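Local structure of DNA-damage inducible protein DDI1-like protein (Leishmania major, 5YQ8) at residues 35-48 and 58-70. The protein probably acts as an aspartic endopeptidase of the DDI1 family, represented here by its retroviral protease-like domain. Numbering follows the deposited sequence.
Sequences AERCGLMRLVDVRM and QEICGRIHMTPVN
The His65 ring meets Asp45 and Met48 at its edge, in plane. One face has the carbonyl O of Arg63 over its centre, 3.9 Å above the plane. The His65-Asp45 pair is a His-carboxylate hydrogen bond that ties loop 38-48 to the outer strand 62-71 of a retropepsin-like domain, away from Asp22, the probable active-site residue. His65 NE2 donates to the anti lone pair of Asp45 OD2 at 3.1 Å and 178°. The carboxylate and ring planes stand 72° apart. The guanidinium of Arg47 approaches OD2 from the syn side, through NE and NH2, and forms a salt bridge. Three donors thus share OD2, while OD1 closes an Asx turn with Arg47 N. Arg63 NH1 donates in plane to His65 ND1 and fixes the ring from its other nitrogen.

The backbones add a single antiparallel bridge. Asp45 N to Arg63 O and Arg63 N to Asp45 O are both weak, each 3.4 Å. Strand 74-83 pairs with the other edge of strand 62-71, and Cys61 and Gly62 form a classic beta bulge facing Val82. Near the helix end, Ile64 CG1 lies anti to its carbonyl carbon (chi1 -82°). This carries CD1 to Leu40 CB, 3.6 Å away, while CG1 packs on Val44 CG2. Val44 CG1 leans over the bare CA of Gly62 at 3.7 Å. Met48 bends at chi2 and chi3, which brings its CE to 3.9 Å from His65 CE1.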
loop_
_atom_site.group_PDB
_atom_site.type_symbol
_atom_site.label_atom_id
_atom_site.label_comp_id
_atom_site.label_asym_id
_atom_site.label_seq_id
_atom_site.Cartn_x
_atom_site.Cartn_y
_atom_site.Cartn_z
ATOM N N ALA A 35 -11.652 18.243 1.947
ATOM C CA ALA A 35 -10.977 19.513 2.173
ATOM C C ALA A 35 -12.010 20.623 2.307
ATOM O O ALA A 35 -11.850 21.512 3.119
ATOM C CB ALA A 35 -9.991 19.786 1.061
ATOM N N GLU A 36 -13.060 20.585 1.499
ATOM C CA GLU A 36 -14.200 21.475 1.729
ATOM C C GLU A 36 -14.809 21.233 3.119
ATOM O O GLU A 36 -15.151 22.159 3.885
ATOM C CB GLU A 36 -15.270 21.301 0.633
ATOM C CG GLU A 36 -14.996 22.084 -0.671
ATOM C CD GLU A 36 -15.975 21.781 -1.823
ATOM O OE1 GLU A 36 -16.300 20.596 -2.061
ATOM O OE2 GLU A 36 -16.436 22.730 -2.487
ATOM N N ARG A 37 -14.924 19.980 3.493
ATOM C CA ARG A 37 -15.501 19.654 4.811
ATOM C C ARG A 37 -14.592 20.055 5.975
ATOM O O ARG A 37 -15.070 20.260 7.070
ATOM C CB ARG A 37 -15.873 18.177 4.835
ATOM C CG ARG A 37 -16.507 17.639 6.109
ATOM C CD ARG A 37 -17.091 16.253 5.799
ATOM N NE ARG A 37 -16.100 15.303 5.291
ATOM C CZ ARG A 37 -15.245 14.599 6.041
ATOM N NH1 ARG A 37 -15.252 14.639 7.375
ATOM N NH2 ARG A 37 -14.404 13.818 5.448
ATOM N N CYS A 38 -13.303 20.166 5.710
ATOM C CA CYS A 38 -12.299 20.550 6.669
ATOM C C CYS A 38 -11.895 22.028 6.515
ATOM O O CYS A 38 -11.019 22.514 7.224
ATOM C CB CYS A 38 -11.049 19.625 6.491
ATOM S SG CYS A 38 -11.361 17.895 6.991
ATOM N N GLY A 39 -12.511 22.742 5.582
ATOM C CA GLY A 39 -12.236 24.157 5.407
ATOM C C GLY A 39 -10.845 24.452 4.817
ATOM O O GLY A 39 -10.237 25.416 5.199
ATOM N N LEU A 40 -10.381 23.634 3.876
ATOM C CA LEU A 40 -9.028 23.669 3.335
ATOM C C LEU A 40 -8.927 24.176 1.906
ATOM O O LEU A 40 -7.843 24.159 1.319
ATOM C CB LEU A 40 -8.445 22.243 3.361
ATOM C CG LEU A 40 -8.395 21.515 4.683
ATOM C CD1 LEU A 40 -7.802 20.150 4.479
ATOM C CD2 LEU A 40 -7.557 22.335 5.665
ATOM N N MET A 41 -10.016 24.660 1.329
ATOM C CA MET A 41 -9.972 25.170 -0.050
ATOM C C MET A 41 -9.156 26.416 -0.183
ATOM O O MET A 41 -8.461 26.600 -1.196
ATOM C CB MET A 41 -11.369 25.450 -0.550
ATOM C CG MET A 41 -12.199 24.186 -0.671
ATOM S SD MET A 41 -11.648 23.263 -2.064
ATOM C CE MET A 41 -10.632 21.990 -1.384
ATOM N N ARG A 42 -9.217 27.280 0.835
ATOM C CA ARG A 42 -8.431 28.500 0.823
ATOM C C ARG A 42 -6.903 28.197 0.778
ATOM O O ARG A 42 -6.112 29.014 0.328
ATOM C CB ARG A 42 -8.785 29.328 2.045
ATOM C CG ARG A 42 -8.298 30.743 1.942
ATOM C CD ARG A 42 -7.039 31.034 2.711
ATOM N NE ARG A 42 -7.054 30.639 4.114
ATOM C CZ ARG A 42 -5.954 30.652 4.861
ATOM N NH1 ARG A 42 -4.781 31.025 4.312
ATOM N NH2 ARG A 42 -6.005 30.280 6.158
ATOM N N LEU A 43 -6.520 27.050 1.318
ATOM C CA LEU A 43 -5.133 26.580 1.320
ATOM C C LEU A 43 -4.719 25.870 0.033
ATOM O O LEU A 43 -3.531 25.603 -0.146
ATOM C CB LEU A 43 -4.924 25.637 2.520
ATOM C CG LEU A 43 -4.942 26.256 3.920
ATOM C CD1 LEU A 43 -4.610 25.207 4.971
ATOM C CD2 LEU A 43 -3.913 27.382 3.973
ATOM N N VAL A 44 -5.680 25.543 -0.833
ATOM C CA VAL A 44 -5.379 24.805 -2.030
ATOM C C VAL A 44 -4.688 25.718 -3.028
ATOM O O VAL A 44 -5.314 26.651 -3.545
ATOM C CB VAL A 44 -6.627 24.142 -2.635
ATOM C CG1 VAL A 44 -6.289 23.474 -3.986
ATOM C CG2 VAL A 44 -7.175 23.131 -1.629
ATOM N N ASP A 45 -3.406 25.442 -3.301
ATOM C CA ASP A 45 -2.673 26.188 -4.298
ATOM C C ASP A 45 -3.087 25.652 -5.641
ATOM O O ASP A 45 -2.927 24.480 -5.897
ATOM C CB ASP A 45 -1.160 26.062 -4.076
ATOM C CG ASP A 45 -0.328 26.704 -5.202
ATOM O OD1 ASP A 45 -0.924 27.295 -6.143
ATOM O OD2 ASP A 45 0.924 26.563 -5.171
ATOM N N VAL A 46 -3.555 26.509 -6.533
ATOM C CA VAL A 46 -4.187 26.039 -7.784
ATOM C C VAL A 46 -3.234 26.238 -8.955
ATOM O O VAL A 46 -3.670 26.333 -10.073
ATOM C CB VAL A 46 -5.506 26.791 -8.105
ATOM C CG1 VAL A 46 -6.636 26.365 -7.203
ATOM C CG2 VAL A 46 -5.299 28.290 -7.957
ATOM N N ARG A 47 -1.922 26.280 -8.704
ATOM C CA ARG A 47 -0.957 26.521 -9.772
ATOM C C ARG A 47 -0.632 25.272 -10.537
ATOM O O ARG A 47 -0.148 25.332 -11.639
ATOM C CB ARG A 47 0.321 27.138 -9.225
ATOM C CG ARG A 47 0.122 28.565 -8.740
ATOM C CD ARG A 47 1.452 29.156 -8.345
ATOM N NE ARG A 47 2.059 28.444 -7.242
ATOM C CZ ARG A 47 3.267 28.691 -6.731
ATOM N NH1 ARG A 47 4.074 29.631 -7.253
ATOM N NH2 ARG A 47 3.699 27.943 -5.702
ATOM N N MET A 48 -0.894 24.132 -9.942
ATOM C CA MET A 48 -0.549 22.845 -10.526
ATOM C C MET A 48 -1.826 22.072 -10.938
ATOM O O MET A 48 -1.799 20.846 -10.920
ATOM C CB MET A 48 0.266 22.060 -9.476
ATOM C CG MET A 48 -0.335 22.047 -8.041
ATOM S SD MET A 48 -0.023 23.576 -7.090
ATOM C CE MET A 48 1.771 23.694 -7.049
ATOM N N GLN A 58 -4.994 11.163 -13.759
ATOM C CA GLN A 58 -4.923 11.923 -12.508
ATOM C C GLN A 58 -5.092 13.398 -12.868
ATOM O O GLN A 58 -4.291 13.941 -13.650
ATOM C CB GLN A 58 -3.558 11.693 -11.860
ATOM C CG GLN A 58 -3.324 12.560 -10.625
ATOM C CD GLN A 58 -1.994 12.328 -9.930
ATOM O OE1 GLN A 58 -1.357 11.271 -10.083
ATOM N NE2 GLN A 58 -1.570 13.338 -9.128
ATOM N N GLU A 59 -6.128 14.040 -12.336
ATOM C CA GLU A 59 -6.388 15.487 -12.625
ATOM C C GLU A 59 -6.760 16.186 -11.294
ATOM O O GLU A 59 -7.839 16.005 -10.715
ATOM C CB GLU A 59 -7.444 15.686 -13.733
ATOM C CG GLU A 59 -7.117 14.925 -15.031
ATOM C CD GLU A 59 -8.253 14.978 -16.021
ATOM O OE1 GLU A 59 -8.079 14.472 -17.161
ATOM O OE2 GLU A 59 -9.302 15.548 -15.627
ATOM N N ILE A 60 -5.819 16.948 -10.786
ATOM C CA ILE A 60 -5.936 17.415 -9.440
ATOM C C ILE A 60 -6.605 18.801 -9.442
ATOM O O ILE A 60 -6.522 19.554 -10.424
ATOM C CB ILE A 60 -4.552 17.445 -8.756
ATOM C CG1 ILE A 60 -3.731 18.624 -9.268
ATOM C CG2 ILE A 60 -3.787 16.129 -8.997
ATOM C CD1 ILE A 60 -2.356 18.689 -8.685
ATOM N N CYS A 61 -7.255 19.127 -8.333
ATOM C CA CYS A 61 -7.707 20.470 -8.035
ATOM C C CYS A 61 -6.598 21.319 -7.473
ATOM O O CYS A 61 -6.787 22.486 -7.368
ATOM C CB CYS A 61 -8.806 20.475 -6.973
ATOM S SG CYS A 61 -10.349 19.758 -7.450
ATOM N N GLY A 62 -5.476 20.750 -7.032
ATOM C CA GLY A 62 -4.360 21.519 -6.501
ATOM C C GLY A 62 -3.579 20.659 -5.525
ATOM O O GLY A 62 -3.768 19.433 -5.491
ATOM N N ARG A 63 -2.682 21.313 -4.780
ATOM C CA ARG A 63 -1.884 20.665 -3.774
ATOM C C ARG A 63 -1.892 21.453 -2.491
ATOM O O ARG A 63 -1.688 22.646 -2.556
ATOM C CB ARG A 63 -0.463 20.518 -4.270
ATOM C CG ARG A 63 0.434 19.619 -3.404
ATOM C CD ARG A 63 1.846 19.529 -3.952
ATOM N NE ARG A 63 2.636 18.530 -3.230
ATOM C CZ ARG A 63 3.473 18.755 -2.205
ATOM N NH1 ARG A 63 3.730 19.982 -1.738
ATOM N NH2 ARG A 63 4.103 17.716 -1.631
ATOM N N ILE A 64 -2.072 20.799 -1.338
ATOM C CA ILE A 64 -2.085 21.482 -0.035
ATOM C C ILE A 64 -0.693 21.230 0.503
ATOM O O ILE A 64 -0.288 20.091 0.775
ATOM C CB ILE A 64 -3.185 20.929 0.850
ATOM C CG1 ILE A 64 -4.513 21.575 0.508
ATOM C CG2 ILE A 64 -2.954 21.215 2.309
ATOM C CD1 ILE A 64 -5.729 21.082 1.257
ATOM N N HIS A 65 0.097 22.282 0.630
ATOM C CA HIS A 65 1.552 22.084 0.905
ATOM C C HIS A 65 1.831 21.789 2.362
ATOM O O HIS A 65 2.823 21.182 2.703
ATOM C CB HIS A 65 2.374 23.292 0.431
ATOM C CG HIS A 65 2.180 23.596 -1.009
ATOM N ND1 HIS A 65 2.411 22.675 -1.997
ATOM C CD2 HIS A 65 1.754 24.717 -1.628
ATOM C CE1 HIS A 65 2.183 23.237 -3.176
ATOM N NE2 HIS A 65 1.762 24.471 -2.976
ATOM N N MET A 66 0.931 22.239 3.216
ATOM C CA MET A 66 1.017 22.015 4.659
ATOM C C MET A 66 -0.324 22.298 5.275
ATOM O O MET A 66 -0.859 23.370 5.095
ATOM C CB MET A 66 2.072 22.873 5.350
ATOM C CG MET A 66 2.257 22.512 6.822
ATOM S SD MET A 66 1.143 23.446 7.820
ATOM C CE MET A 66 1.616 22.999 9.437
ATOM N N THR A 67 -0.890 21.270 5.905
ATOM C CA THR A 67 -2.023 21.394 6.771
ATOM C C THR A 67 -1.760 20.538 7.997
ATOM O O THR A 67 -1.310 19.396 7.887
ATOM C CB THR A 67 -3.339 20.954 6.089
ATOM O OG1 THR A 67 -4.460 21.084 7.003
ATOM C CG2 THR A 67 -3.281 19.546 5.600
ATOM N N PRO A 68 -2.088 21.054 9.151
ATOM C CA PRO A 68 -1.999 20.182 10.337
ATOM C C PRO A 68 -3.072 19.074 10.416
ATOM O O PRO A 68 -4.238 19.297 10.184
ATOM C CB PRO A 68 -2.112 21.164 11.514
ATOM C CG PRO A 68 -1.999 22.522 10.879
ATOM C CD PRO A 68 -2.532 22.402 9.509
ATOM N N VAL A 69 -2.612 17.872 10.681
ATOM C CA VAL A 69 -3.441 16.689 10.867
ATOM C C VAL A 69 -3.089 16.016 12.182
ATOM O O VAL A 69 -1.930 15.675 12.436
ATOM C CB VAL A 69 -3.168 15.734 9.723
ATOM C CG1 VAL A 69 -4.095 14.560 9.780
ATOM C CG2 VAL A 69 -3.362 16.409 8.390
ATOM N N ASN A 70 -4.102 15.805 13.017
ATOM C CA ASN A 70 -3.919 15.279 14.348
ATOM C C ASN A 70 -3.990 13.777 14.277
ATOM O O ASN A 70 -5.071 13.142 14.340
ATOM C CB ASN A 70 -4.944 15.856 15.329
ATOM C CG ASN A 70 -4.836 15.237 16.706
ATOM O OD1 ASN A 70 -5.269 14.080 16.905
ATOM N ND2 ASN A 70 -4.147 15.932 17.639
#